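Exo-1,3/1,4-beta-glucanase (Pseudoalteromonas sp., PDB 3RRX) hydrolyses beta-1,3- and beta-1,4-glucans in an exo-acting manner and probably acts as a beta-glucosidase of glycoside hydrolase family 3. Local coordinates at residues A[400-405]-A[616-621]; A[406-411]-A[562-567]; A[412-417]-A[479-484]; A[525-530]-A[545-550]; A[570-575]-A[610-615]. The protein carries 1 engineered substitution. One frame throughout, in Å; residues are numbered along the deposited sequence.

Interaction 1 (A[400-405]-A[616-621])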
# COMPACT_ATOMS: atom_id res chain seq x y z
N LEU A 400 -11.80 -18.83 2.19
CA LEU A 400 -13.08 -19.52 2.00
C LEU A 400 -13.90 -19.45 3.29
O LEU A 400 -13.56 -20.08 4.29
CB LEU A 400 -12.82 -20.98 1.59
CG LEU A 400 -14.02 -21.89 1.30
CD1 LEU A 400 -14.83 -21.35 0.13
CD2 LEU A 400 -13.54 -23.31 1.00
N LEU A 401 -14.98 -18.66 3.28
CA LEU A 401 -15.82 -18.47 4.46
C LEU A 401 -16.91 -19.54 4.56
O LEU A 401 -17.28 -19.96 5.65
CB LEU A 401 -16.47 -17.08 4.46
CG LEU A 401 -15.52 -15.87 4.49
CD1 LEU A 401 -16.32 -14.57 4.51
CD2 LEU A 401 -14.55 -15.91 5.68
N LYS A 402 -17.41 -19.97 3.40
CA LYS A 402 -18.52 -20.92 3.33
C LYS A 402 -18.36 -21.77 2.08
O LYS A 402 -18.02 -21.25 1.01
CB LYS A 402 -19.86 -20.16 3.29
CG LYS A 402 -21.10 -21.03 3.10
CD LYS A 402 -22.38 -20.21 3.18
CE LYS A 402 -23.63 -21.08 2.98
NZ LYS A 402 -24.87 -20.26 3.10
N ASN A 403 -18.57 -23.07 2.23
CA ASN A 403 -18.51 -24.01 1.10
C ASN A 403 -19.49 -25.16 1.37
O ASN A 403 -19.07 -26.30 1.56
CB ASN A 403 -17.10 -24.56 0.92
CG ASN A 403 -16.93 -25.34 -0.37
OD1 ASN A 403 -17.71 -25.19 -1.31
ND2 ASN A 403 -15.90 -26.18 -0.43
N ASN A 404 -20.78 -24.86 1.38
CA ASN A 404 -21.78 -25.86 1.75
C ASN A 404 -21.86 -27.00 0.74
O ASN A 404 -21.81 -26.76 -0.46
CB ASN A 404 -23.15 -25.22 1.96
CG ASN A 404 -23.29 -24.58 3.32
OD1 ASN A 404 -22.29 -24.28 3.98
ND2 ASN A 404 -24.53 -24.36 3.76
N GLU A 405 -21.96 -28.22 1.26
CA GLU A 405 -22.01 -29.43 0.43
C GLU A 405 -20.82 -29.52 -0.53
O GLU A 405 -20.91 -30.15 -1.58
CB GLU A 405 -23.32 -29.51 -0.34
CG GLU A 405 -24.57 -29.43 0.54
CD GLU A 405 -24.58 -30.46 1.65
OE1 GLU A 405 -24.09 -31.59 1.43
OE2 GLU A 405 -25.08 -30.15 2.75
N ILE A 616 -17.52 -28.81 6.44
CA ILE A 616 -18.29 -27.98 7.35
C ILE A 616 -19.34 -27.22 6.57
O ILE A 616 -19.06 -26.68 5.50
CB ILE A 616 -17.36 -26.98 8.07
CG1 ILE A 616 -16.35 -27.74 8.94
CG2 ILE A 616 -18.16 -26.00 8.91
CD1 ILE A 616 -15.34 -26.85 9.63
N ASN A 617 -20.58 -27.22 7.07
CA ASN A 617 -21.62 -26.39 6.49
C ASN A 617 -21.84 -25.18 7.39
O ASN A 617 -21.72 -25.28 8.61
CB ASN A 617 -22.94 -27.18 6.34
CG ASN A 617 -22.90 -28.21 5.22
OD1 ASN A 617 -22.31 -27.99 4.15
ND2 ASN A 617 -23.56 -29.34 5.44
N VAL A 618 -22.15 -24.04 6.79
CA VAL A 618 -22.52 -22.85 7.55
C VAL A 618 -24.04 -22.70 7.47
O VAL A 618 -24.61 -22.67 6.38
CB VAL A 618 -21.85 -21.58 6.97
CG1 VAL A 618 -22.30 -20.33 7.73
CG2 VAL A 618 -20.34 -21.71 7.00
N PRO A 619 -24.70 -22.61 8.63
CA PRO A 619 -26.17 -22.56 8.62
C PRO A 619 -26.67 -21.19 8.19
O PRO A 619 -25.90 -20.23 8.10
CB PRO A 619 -26.53 -22.82 10.09
CG PRO A 619 -25.36 -22.28 10.85
CD PRO A 619 -24.15 -22.55 9.99
N VAL A 620 -27.97 -21.10 7.91
CA VAL A 620 -28.61 -19.81 7.70
C VAL A 620 -28.40 -18.90 8.92
O VAL A 620 -28.57 -19.31 10.08
CB VAL A 620 -30.12 -19.99 7.38
CG1 VAL A 620 -30.88 -18.67 7.53
CG2 VAL A 620 -30.30 -20.56 5.97
N LEU A 621 -28.01 -17.66 8.65
CA LEU A 621 -27.61 -16.70 9.67
C LEU A 621 -28.69 -15.67 9.90
O LEU A 621 -29.51 -15.41 9.02
CB LEU A 621 -26.33 -15.98 9.20
CG LEU A 621 -25.12 -16.86 8.93
CD1 LEU A 621 -24.00 -16.05 8.23
CD2 LEU A 621 -24.61 -17.51 10.23
O HOH W 1 -25.38 -18.81 5.62
O HOH W 2 -26.77 -22.21 4.98
O HOH W 3 -19.57 -24.28 4.51
O HOH W 4 -17.62 -28.21 2.71
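The amide of N404 grips the backbone of V618 twice. V618 N donates to N404 OD1 over 2.8 Å, tilted 20° from the carbonyl plane, and N404 ND2 donates to V618 O over 3.1 Å, with that oxygen in the amide plane. N617 answers in the other direction: its OD1 accepts from E405 N (2.9 Å) in the carbonyl plane, and its ND2 makes a weak bond to E405 OE2. An alanine in place of N404 would remove both amide bonds and probably leave V618 N without its acceptor and the 616-621 segment less firmly tied. K402 is fully extended (chi1 175°), and its CG passes V618 CB at 4.0 Å before NZ reaches the carbonyls of S544 and L541. One water also joins N403 N, N404 OD1 and I616 O. Strand 399-403, an outermost strand of the mixed sheet, runs antiparallel to 546-551, where L401 and K402 both face F547 in a classic beta bulge.

Interaction 2 (A[406-411]-A[562-567]); sequences SILPIK and DVLLTN
T566 packs against the backbone of I410 and K411. Its CB lies 4.0 Å from I410 O. Of the two branches, T566 CG2 approaches I410 O at 3.6 Å and also borders P409 CG and K411 CD, while OG1 comes within 3.5 Å of K411 CA. With chi1 at 66°, OG1 sits between the backbone N and the carbonyl carbon, from where it donates to N567 O in the carbonyl plane, on a lone pair, and meets the amide of A412. A valine in its place would probably leave A412 N without this acceptor and N567 O without its hydroxyl donor. Two backbone bonds flank L565 where the chain leaves helix 558-564: I410 N donates to L564 O over 2.8 Å, and T566 N to I410 O over 2.9 Å. They form a single bridge between I410 and L565. P409, preceded by a cis peptide bond, lays its CA 3.2 Å from L564 O, and L408 CD2 meets L564 CG at 3.9 Å. The contact thus seats the end of helix 558-564 on the loop joining strands 399-403 and 415-419; L408 and I410 also touch V526 of strand 525-530, L564 reaches V528, and L565 turns to helix 453-463.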
# COMPACT_ATOMS: atom_id res chain seq x y z
N SER A 406 -19.72 -28.88 -0.17
CA SER A 406 -18.50 -28.92 -0.98
C SER A 406 -18.75 -28.59 -2.45
O SER A 406 -18.28 -29.30 -3.35
CB SER A 406 -17.84 -30.30 -0.87
OG SER A 406 -17.51 -30.57 0.48
N ILE A 407 -19.47 -27.51 -2.70
CA ILE A 407 -19.74 -27.13 -4.08
C ILE A 407 -18.44 -26.73 -4.80
O ILE A 407 -18.28 -26.96 -6.00
CB ILE A 407 -20.81 -26.01 -4.16
CG1 ILE A 407 -21.13 -25.66 -5.61
CG2 ILE A 407 -20.39 -24.79 -3.35
CD1 ILE A 407 -22.21 -24.62 -5.75
N LEU A 408 -17.50 -26.14 -4.06
CA LEU A 408 -16.15 -25.90 -4.57
C LEU A 408 -15.25 -27.07 -4.20
O LEU A 408 -15.40 -27.65 -3.13
CB LEU A 408 -15.57 -24.61 -3.95
CG LEU A 408 -16.16 -23.28 -4.43
CD1 LEU A 408 -15.57 -22.12 -3.64
CD2 LEU A 408 -15.94 -23.10 -5.94
N PRO A 409 -14.30 -27.42 -5.07
CA PRO A 409 -14.02 -26.78 -6.36
C PRO A 409 -14.97 -27.24 -7.46
O PRO A 409 -15.51 -28.35 -7.41
CB PRO A 409 -12.59 -27.24 -6.68
CG PRO A 409 -12.49 -28.59 -6.03
CD PRO A 409 -13.33 -28.49 -4.77
N ILE A 410 -15.17 -26.38 -8.44
CA ILE A 410 -16.09 -26.65 -9.53
C ILE A 410 -15.37 -27.35 -10.67
O ILE A 410 -14.29 -26.92 -11.07
CB ILE A 410 -16.68 -25.34 -10.07
CG1 ILE A 410 -17.56 -24.68 -9.01
CG2 ILE A 410 -17.46 -25.59 -11.37
CD1 ILE A 410 -17.73 -23.19 -9.23
N LYS A 411 -15.96 -28.42 -11.19
CA LYS A 411 -15.42 -29.08 -12.38
C LYS A 411 -15.24 -28.09 -13.52
O LYS A 411 -16.19 -27.43 -13.93
CB LYS A 411 -16.35 -30.21 -12.84
CG LYS A 411 -16.39 -31.41 -11.93
CD LYS A 411 -15.07 -32.17 -11.96
CE LYS A 411 -15.12 -33.43 -11.10
NZ LYS A 411 -16.03 -34.46 -11.67
N ASP A 562 -7.60 -20.53 -10.46
CA ASP A 562 -6.64 -21.56 -10.01
C ASP A 562 -7.15 -22.33 -8.79
O ASP A 562 -6.90 -23.53 -8.66
CB ASP A 562 -5.30 -20.94 -9.62
CG ASP A 562 -4.50 -20.42 -10.80
OD1 ASP A 562 -4.76 -20.84 -11.95
OD2 ASP A 562 -3.59 -19.59 -10.56
N VAL A 563 -7.81 -21.62 -7.87
CA VAL A 563 -8.30 -22.26 -6.65
C VAL A 563 -9.74 -22.78 -6.78
O VAL A 563 -10.05 -23.87 -6.31
CB VAL A 563 -8.19 -21.31 -5.44
CG1 VAL A 563 -8.80 -21.95 -4.19
CG2 VAL A 563 -6.72 -20.91 -5.19
N LEU A 564 -10.62 -22.00 -7.41
CA LEU A 564 -12.04 -22.35 -7.48
C LEU A 564 -12.35 -23.51 -8.42
O LEU A 564 -13.33 -24.23 -8.22
CB LEU A 564 -12.88 -21.13 -7.87
CG LEU A 564 -13.36 -20.24 -6.72
CD1 LEU A 564 -12.19 -19.70 -5.89
CD2 LEU A 564 -14.21 -19.10 -7.28
N LEU A 565 -11.54 -23.68 -9.47
CA LEU A 565 -11.79 -24.71 -10.48
C LEU A 565 -10.90 -25.94 -10.29
O LEU A 565 -9.78 -25.82 -9.82
CB LEU A 565 -11.54 -24.16 -11.88
CG LEU A 565 -12.35 -22.95 -12.37
CD1 LEU A 565 -12.02 -22.66 -13.84
CD2 LEU A 565 -13.83 -23.23 -12.22
N THR A 566 -11.39 -27.11 -10.69
CA THR A 566 -10.52 -28.28 -10.81
C THR A 566 -9.65 -28.09 -12.04
O THR A 566 -9.86 -27.17 -12.82
CB THR A 566 -11.33 -29.58 -11.03
OG1 THR A 566 -11.98 -29.52 -12.30
CG2 THR A 566 -12.38 -29.78 -9.93
N ASN A 567 -8.66 -28.97 -12.21
CA ASN A 567 -7.96 -29.05 -13.50
C ASN A 567 -8.82 -29.81 -14.51
O ASN A 567 -9.97 -30.15 -14.22
CB ASN A 567 -6.58 -29.69 -13.34
CG ASN A 567 -6.65 -31.12 -12.84
OD1 ASN A 567 -7.65 -31.82 -13.02
ND2 ASN A 567 -5.57 -31.57 -12.20

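Interaction 3 (A[412-417]-A[479-484])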
# COMPACT_ATOMS: atom_id res chain seq x y z
N ALA A 412 -14.02 -28.00 -14.05
CA ALA A 412 -13.72 -27.04 -15.11
C ALA A 412 -14.49 -27.34 -16.40
O ALA A 412 -14.69 -26.46 -17.24
CB ALA A 412 -12.21 -26.99 -15.38
N SER A 413 -14.93 -28.59 -16.54
CA SER A 413 -15.67 -29.00 -17.73
C SER A 413 -17.16 -28.73 -17.63
O SER A 413 -17.93 -29.12 -18.50
CB SER A 413 -15.44 -30.49 -18.01
OG SER A 413 -15.82 -31.28 -16.89
N SER A 414 -17.58 -28.05 -16.56
CA SER A 414 -19.00 -27.77 -16.34
C SER A 414 -19.49 -26.64 -17.24
O SER A 414 -18.70 -26.00 -17.94
CB SER A 414 -19.25 -27.36 -14.88
OG SER A 414 -18.78 -28.33 -13.97
N ARG A 415 -20.79 -26.38 -17.18
CA ARG A 415 -21.36 -25.18 -17.77
C ARG A 415 -21.53 -24.13 -16.68
O ARG A 415 -22.30 -24.31 -15.73
CB ARG A 415 -22.71 -25.47 -18.42
CG ARG A 415 -23.35 -24.25 -19.05
CD ARG A 415 -24.72 -24.58 -19.63
NE ARG A 415 -24.68 -25.78 -20.46
CZ ARG A 415 -24.50 -25.79 -21.77
NH1 ARG A 415 -24.33 -24.64 -22.43
NH2 ARG A 415 -24.48 -26.93 -22.44
N ILE A 416 -20.80 -23.02 -16.83
CA ILE A 416 -20.73 -22.01 -15.78
C ILE A 416 -21.24 -20.67 -16.27
O ILE A 416 -20.96 -20.25 -17.40
CB ILE A 416 -19.28 -21.86 -15.29
CG1 ILE A 416 -18.79 -23.19 -14.72
CG2 ILE A 416 -19.15 -20.72 -14.26
CD1 ILE A 416 -17.31 -23.20 -14.39
N LEU A 417 -22.02 -20.00 -15.43
CA LEU A 417 -22.39 -18.61 -15.65
C LEU A 417 -21.59 -17.73 -14.70
O LEU A 417 -21.55 -18.00 -13.50
CB LEU A 417 -23.87 -18.42 -15.36
CG LEU A 417 -24.41 -16.98 -15.38
CD1 LEU A 417 -24.40 -16.42 -16.81
CD2 LEU A 417 -25.82 -16.96 -14.81
N LYS A 479 -29.35 -23.05 -19.11
CA LYS A 479 -29.25 -23.03 -17.65
C LYS A 479 -27.93 -23.62 -17.19
O LYS A 479 -27.57 -24.74 -17.58
CB LYS A 479 -30.42 -23.79 -17.03
CG LYS A 479 -30.54 -23.58 -15.54
CD LYS A 479 -31.81 -24.23 -15.01
CE LYS A 479 -32.38 -23.45 -13.84
NZ LYS A 479 -33.60 -24.10 -13.27
N PRO A 480 -27.18 -22.88 -16.36
CA PRO A 480 -25.84 -23.34 -15.98
C PRO A 480 -25.89 -24.37 -14.85
O PRO A 480 -26.88 -24.45 -14.13
CB PRO A 480 -25.15 -22.06 -15.49
CG PRO A 480 -26.26 -21.25 -14.91
CD PRO A 480 -27.50 -21.57 -15.76
N ASP A 481 -24.81 -25.13 -14.70
CA ASP A 481 -24.64 -26.02 -13.57
C ASP A 481 -24.37 -25.24 -12.28
O ASP A 481 -24.71 -25.70 -11.19
CB ASP A 481 -23.47 -26.97 -13.83
CG ASP A 481 -23.68 -27.82 -15.06
OD1 ASP A 481 -24.83 -28.25 -15.29
OD2 ASP A 481 -22.70 -28.08 -15.77
N VAL A 482 -23.76 -24.07 -12.41
CA VAL A 482 -23.41 -23.24 -11.26
C VAL A 482 -23.20 -21.81 -11.72
O VAL A 482 -22.83 -21.57 -12.88
CB VAL A 482 -22.12 -23.76 -10.56
CG1 VAL A 482 -20.94 -23.75 -11.51
CG2 VAL A 482 -21.81 -22.95 -9.28
N ALA A 483 -23.46 -20.85 -10.84
CA ALA A 483 -23.19 -19.45 -11.13
C ALA A 483 -22.09 -18.95 -10.20
O ALA A 483 -22.19 -19.10 -8.98
CB ALA A 483 -24.45 -18.61 -10.97
N ILE A 484 -21.03 -18.39 -10.77
CA ILE A 484 -20.02 -17.71 -9.96
C ILE A 484 -20.35 -16.24 -10.03
O ILE A 484 -20.34 -15.64 -11.11
CB ILE A 484 -18.60 -17.95 -10.49
CG1 ILE A 484 -18.26 -19.44 -10.41
CG2 ILE A 484 -17.57 -17.11 -9.71
CD1 ILE A 484 -16.93 -19.80 -11.05
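I416 and V482 lie side by side and point the same way, on one face of two neighbouring parallel strands, 415-419 and 482-488, in the mixed six-stranded sheet of the family 3 C-terminal domain. I416 CG1 meets V482 CG1 at 3.9 Å; V482 CG1 takes the position between the backbone N and the carbonyl carbon (chi1 60°), which brings this methyl to its neighbour. I484 comes to I416 aslant, its CD1 4.0 Å from I416 CG2. I416 and I484 also pack on helix 453-463, through V461 and L457 respectively, so helix 453-463 covers this face here. L417 and A483 point to the other face, where L417 CB rests on P480 CG at 3.7 Å. The short strand segments diverge by 40°, yet the backbones stay joined: L417 N donates to V482 O, and I484 N to L417 O. Alongside the second of these, A483 CA makes a CA-H...O contact with L417 O. Where the strands begin, R415 and D481 exchange bonds: D481 N donates to R415 O over 2.8 Å. The aliphatic part of R415 runs along the chain at K479 and P480, with R415 CD 3.5 Å from K479 O. In the return bond R415 N meets D481 OD2 at 2.9 Å, almost straight at the hydrogen, from above the carboxylate plane.

Interaction 4 (A[525-530]-A[545-550])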
# COMPACT_ATOMS: atom_id res chain seq x y z
N VAL A 525 -24.95 -21.27 -6.19
CA VAL A 525 -24.30 -19.97 -6.27
C VAL A 525 -22.98 -19.95 -5.50
O VAL A 525 -22.95 -20.25 -4.32
CB VAL A 525 -25.21 -18.86 -5.72
CG1 VAL A 525 -24.41 -17.61 -5.41
CG2 VAL A 525 -26.37 -18.58 -6.69
N VAL A 526 -21.89 -19.60 -6.19
CA VAL A 526 -20.60 -19.38 -5.56
C VAL A 526 -20.29 -17.89 -5.61
O VAL A 526 -20.12 -17.31 -6.69
CB VAL A 526 -19.46 -20.13 -6.27
CG1 VAL A 526 -18.10 -19.67 -5.73
CG2 VAL A 526 -19.63 -21.64 -6.10
N THR A 527 -20.21 -17.25 -4.44
CA THR A 527 -20.00 -15.81 -4.41
C THR A 527 -18.54 -15.46 -4.19
O THR A 527 -17.91 -15.95 -3.24
CB THR A 527 -20.88 -15.14 -3.34
OG1 THR A 527 -22.26 -15.31 -3.70
CG2 THR A 527 -20.55 -13.64 -3.22
N VAL A 528 -17.99 -14.64 -5.08
CA VAL A 528 -16.64 -14.10 -4.90
C VAL A 528 -16.76 -12.63 -4.52
O VAL A 528 -17.23 -11.81 -5.30
CB VAL A 528 -15.79 -14.23 -6.19
CG1 VAL A 528 -14.39 -13.61 -5.97
CG2 VAL A 528 -15.67 -15.69 -6.62
N PHE A 529 -16.32 -12.31 -3.30
CA PHE A 529 -16.56 -11.01 -2.71
C PHE A 529 -15.28 -10.16 -2.74
O PHE A 529 -14.28 -10.50 -2.11
CB PHE A 529 -17.04 -11.23 -1.26
CG PHE A 529 -17.50 -9.98 -0.56
CD1 PHE A 529 -18.61 -9.28 -1.01
CD2 PHE A 529 -16.84 -9.53 0.58
CE1 PHE A 529 -19.05 -8.15 -0.35
CE2 PHE A 529 -17.27 -8.39 1.25
CZ PHE A 529 -18.38 -7.69 0.78
N LEU A 530 -15.33 -9.05 -3.48
CA LEU A 530 -14.22 -8.10 -3.55
C LEU A 530 -14.44 -6.97 -2.56
O LEU A 530 -15.46 -6.29 -2.60
CB LEU A 530 -14.12 -7.52 -4.97
CG LEU A 530 -13.95 -8.54 -6.09
CD1 LEU A 530 -14.04 -7.87 -7.47
CD2 LEU A 530 -12.62 -9.26 -5.92
N ASP A 545 -24.24 -20.60 -1.75
CA ASP A 545 -23.82 -21.94 -1.35
C ASP A 545 -22.36 -21.95 -0.91
O ASP A 545 -21.98 -22.63 0.05
CB ASP A 545 -24.03 -22.92 -2.51
CG ASP A 545 -25.49 -23.05 -2.87
OD1 ASP A 545 -25.95 -22.38 -3.82
OD2 ASP A 545 -26.19 -23.80 -2.17
N ALA A 546 -21.54 -21.18 -1.63
CA ALA A 546 -20.16 -20.92 -1.21
C ALA A 546 -19.88 -19.42 -1.25
O ALA A 546 -20.52 -18.68 -2.00
CB ALA A 546 -19.17 -21.67 -2.11
N PHE A 547 -18.93 -18.97 -0.43
CA PHE A 547 -18.63 -17.55 -0.34
C PHE A 547 -17.14 -17.38 -0.09
O PHE A 547 -16.61 -17.93 0.88
CB PHE A 547 -19.45 -16.93 0.79
CG PHE A 547 -19.42 -15.41 0.84
CD1 PHE A 547 -20.52 -14.67 0.43
CD2 PHE A 547 -18.31 -14.74 1.36
CE1 PHE A 547 -20.51 -13.28 0.51
CE2 PHE A 547 -18.29 -13.35 1.44
CZ PHE A 547 -19.39 -12.61 1.01
N VAL A 548 -16.48 -16.64 -0.97
CA VAL A 548 -15.04 -16.42 -0.89
C VAL A 548 -14.70 -14.95 -0.67
O VAL A 548 -15.14 -14.09 -1.44
CB VAL A 548 -14.32 -16.90 -2.19
CG1 VAL A 548 -12.82 -16.61 -2.12
CG2 VAL A 548 -14.59 -18.38 -2.44
N ALA A 549 -13.93 -14.66 0.37
CA ALA A 549 -13.40 -13.32 0.55
C ALA A 549 -12.13 -13.22 -0.29
O ALA A 549 -11.12 -13.84 0.04
CB ALA A 549 -13.10 -13.04 2.02
N ALA A 550 -12.19 -12.45 -1.37
CA ALA A 550 -11.06 -12.33 -2.29
C ALA A 550 -10.31 -11.01 -2.11
O ALA A 550 -9.28 -10.78 -2.75
CB ALA A 550 -11.54 -12.49 -3.76
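Backbone bonds carry most of the pairing between V525-L530 and D545-A550. T527 N donates to A546 O, V548 N to T527 O, F529 N to V548 O and A550 N to F529 O, all within 3.0 Å between N and O. At the start V525 O accepts from two donors, A546 N and D545 N, and D545 turns its carboxylate back, so that V525 N meets D545 OD1 at 2.8 Å on the anti side. Aromatic contacts occupy the face bearing T527, F529 and F547. F547 turns CG trans to its N (chi1 -170°), which carries the ring beside strand 525-530: F547 CE1 meets T527 CG2 at 3.7 Å, and F547 CZ meets F529 CB at 3.5 Å. The two phenyl rings are oblique, their planes 38° apart and centroids 5.4 Å apart; F529 makes an edge-to-face pair with F504. On the other face the contacts are between aliphatic groups: V526 CG2 lies 4.0 Å from A546 CB, and A550 CB touches both V528 CG1 and L530 CD2. T527 OG1 hydrogen-bonds S544 OG just ahead of the second strand. The two strands lie nearly parallel, at 13°, and with helix 538-542 between them in the chain they make a beta-alpha-beta unit within the mixed sheet, flanked by 399-403 and 482-488.

Interaction 5 (A[570-575]-A[610-615]); sequences GKTQFD and LTYQDN
D575 and Y612 are brought together by their first torsions: D575 carries CG opposite its amide nitrogen (chi1 -161°), which brings the carboxylate up to the turn, while Y612 keeps CG opposite its carbonyl carbon (chi1 -67°), laying its ring back alongside D575. The turn is a type I beta turn from T611 to D614, in which T611 OG1 also accepts from Q613 N as an ST turn. D614 OD2 receives T611 N, and D614 N donates to T611 O, so the two end residues are tied to each other. Y612 N donates to D575 OD1 over 2.8 Å in a nearly straight bond that uses the syn lone pair. The carboxylate and the ring run antiparallel alongside each other, their planes just 12° apart, and D575 OD1 comes within 3.3 Å of Y612 CG. Other atoms of 570-575 border the same ring: T572 CG2 lies at the edge, near the plane, 3.8 Å from Y612 CD2, and F574 O is 3.6 Å from Y612 CE2. The phenol end runs inward, past L408 and P409, to a hydrogen bond between Y612 OH and V563 O of helix 558-564. The contact thereby joins two loops that follow that helix, at the surface of the domain. A water donates to D575 OD2 at 2.6 Å and to Q613 OE1 at 2.9 Å.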
# COMPACT_ATOMS: atom_id res chain seq x y z
N GLY A 570 -10.44 -33.06 -13.55
CA GLY A 570 -11.44 -32.97 -12.50
C GLY A 570 -10.87 -33.03 -11.09
O GLY A 570 -11.62 -33.18 -10.12
N LYS A 571 -9.56 -32.91 -10.96
CA LYS A 571 -8.91 -32.95 -9.66
C LYS A 571 -8.58 -31.54 -9.15
O LYS A 571 -8.44 -30.60 -9.93
CB LYS A 571 -7.63 -33.78 -9.70
CG LYS A 571 -7.81 -35.19 -10.26
CD LYS A 571 -6.48 -35.92 -10.33
CE LYS A 571 -6.59 -37.27 -11.02
NZ LYS A 571 -6.84 -37.15 -12.48
N THR A 572 -8.47 -31.42 -7.84
CA THR A 572 -8.12 -30.14 -7.23
C THR A 572 -6.76 -29.70 -7.76
O THR A 572 -5.83 -30.50 -7.79
CB THR A 572 -8.06 -30.27 -5.70
OG1 THR A 572 -9.36 -30.64 -5.21
CG2 THR A 572 -7.63 -28.97 -5.05
N GLN A 573 -6.65 -28.45 -8.18
CA GLN A 573 -5.34 -27.94 -8.60
C GLN A 573 -4.65 -27.14 -7.50
O GLN A 573 -3.46 -27.33 -7.24
CB GLN A 573 -5.42 -27.17 -9.92
CG GLN A 573 -6.61 -26.25 -10.07
CD GLN A 573 -6.58 -25.45 -11.37
OE1 GLN A 573 -5.60 -25.49 -12.12
NE2 GLN A 573 -7.65 -24.72 -11.63
N PHE A 574 -5.38 -26.23 -6.86
CA PHE A 574 -4.89 -25.53 -5.68
C PHE A 574 -5.98 -25.51 -4.62
O PHE A 574 -7.14 -25.27 -4.93
CB PHE A 574 -4.51 -24.09 -6.03
CG PHE A 574 -3.31 -23.96 -6.92
CD1 PHE A 574 -2.04 -23.85 -6.38
CD2 PHE A 574 -3.46 -23.93 -8.30
CE1 PHE A 574 -0.93 -23.73 -7.20
CE2 PHE A 574 -2.35 -23.80 -9.13
CZ PHE A 574 -1.09 -23.70 -8.57
N ASP A 575 -5.62 -25.76 -3.36
CA ASP A 575 -6.59 -25.67 -2.28
C ASP A 575 -6.49 -24.26 -1.70
O ASP A 575 -5.53 -23.55 -1.98
CB ASP A 575 -6.27 -26.72 -1.20
CG ASP A 575 -7.45 -27.03 -0.27
OD1 ASP A 575 -8.44 -26.26 -0.23
OD2 ASP A 575 -7.38 -28.06 0.44
N LEU A 610 -11.74 -21.92 5.71
CA LEU A 610 -11.99 -23.30 5.31
C LEU A 610 -11.03 -23.75 4.22
O LEU A 610 -10.43 -22.93 3.51
CB LEU A 610 -13.43 -23.46 4.81
CG LEU A 610 -14.58 -23.13 5.77
CD1 LEU A 610 -15.91 -23.31 5.06
CD2 LEU A 610 -14.53 -23.97 7.05
N THR A 611 -10.88 -25.07 4.08
CA THR A 611 -10.18 -25.63 2.94
C THR A 611 -11.02 -26.76 2.37
O THR A 611 -12.03 -27.15 2.96
CB THR A 611 -8.81 -26.22 3.31
OG1 THR A 611 -9.00 -27.44 4.05
CG2 THR A 611 -7.98 -25.23 4.14
N TYR A 612 -10.60 -27.30 1.24
CA TYR A 612 -11.31 -28.40 0.62
C TYR A 612 -11.26 -29.68 1.46
O TYR A 612 -12.04 -30.60 1.25
CB TYR A 612 -10.76 -28.65 -0.78
CG TYR A 612 -11.04 -27.52 -1.76
CD1 TYR A 612 -12.15 -26.70 -1.60
CD2 TYR A 612 -10.19 -27.27 -2.83
CE1 TYR A 612 -12.41 -25.67 -2.49
CE2 TYR A 612 -10.44 -26.24 -3.72
CZ TYR A 612 -11.56 -25.45 -3.56
OH TYR A 612 -11.81 -24.43 -4.46
N GLN A 613 -10.35 -29.72 2.43
CA GLN A 613 -10.28 -30.87 3.34
C GLN A 613 -11.36 -30.83 4.41
O GLN A 613 -11.64 -31.85 5.05
CB GLN A 613 -8.89 -30.97 3.99
CG GLN A 613 -7.78 -31.31 3.01
CD GLN A 613 -8.05 -32.61 2.28
OE1 GLN A 613 -8.05 -32.66 1.05
NE2 GLN A 613 -8.28 -33.68 3.04
N ASP A 614 -11.98 -29.67 4.62
CA ASP A 614 -13.07 -29.56 5.59
C ASP A 614 -14.40 -30.02 5.01
O ASP A 614 -14.63 -29.92 3.80
CB ASP A 614 -13.21 -28.11 6.07
CG ASP A 614 -11.98 -27.62 6.78
OD1 ASP A 614 -11.43 -28.38 7.61
OD2 ASP A 614 -11.54 -26.49 6.48
N ASN A 615 -15.27 -30.52 5.87
CA ASN A 615 -16.64 -30.81 5.47
C ASN A 615 -17.60 -30.13 6.43
O ASN A 615 -18.37 -30.78 7.14
CB ASN A 615 -16.89 -32.32 5.40
CG ASN A 615 -16.00 -33.00 4.38
OD1 ASN A 615 -16.26 -32.96 3.18
ND2 ASN A 615 -14.92 -33.62 4.86
O HOH W 5 -7.25 -30.45 -0.61

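In the fold
From the N-terminal side, the strand at 400-405 opens interaction 1, which closes last, at 616-621, and encloses all the others. Interaction 2 starts next, at 406-411, and closes at 562-567. Within its loop, interactions 3 and 4 follow in series, the first joining strands 415-419 and 482-488, the second 525-530 and 546-551; A483 O and V526 N bond these pairs into one sheet. Interaction 5 opens after interaction 2 has closed, and the two touch through L565 O and Q573 NE2. No loops cross. Interaction 1 meets interaction 4 where K402 O receives F547 N, so edge strand 399-403 joins the same sheet, while interactions 2 and 5 tie in helix 558-564 and the later loops.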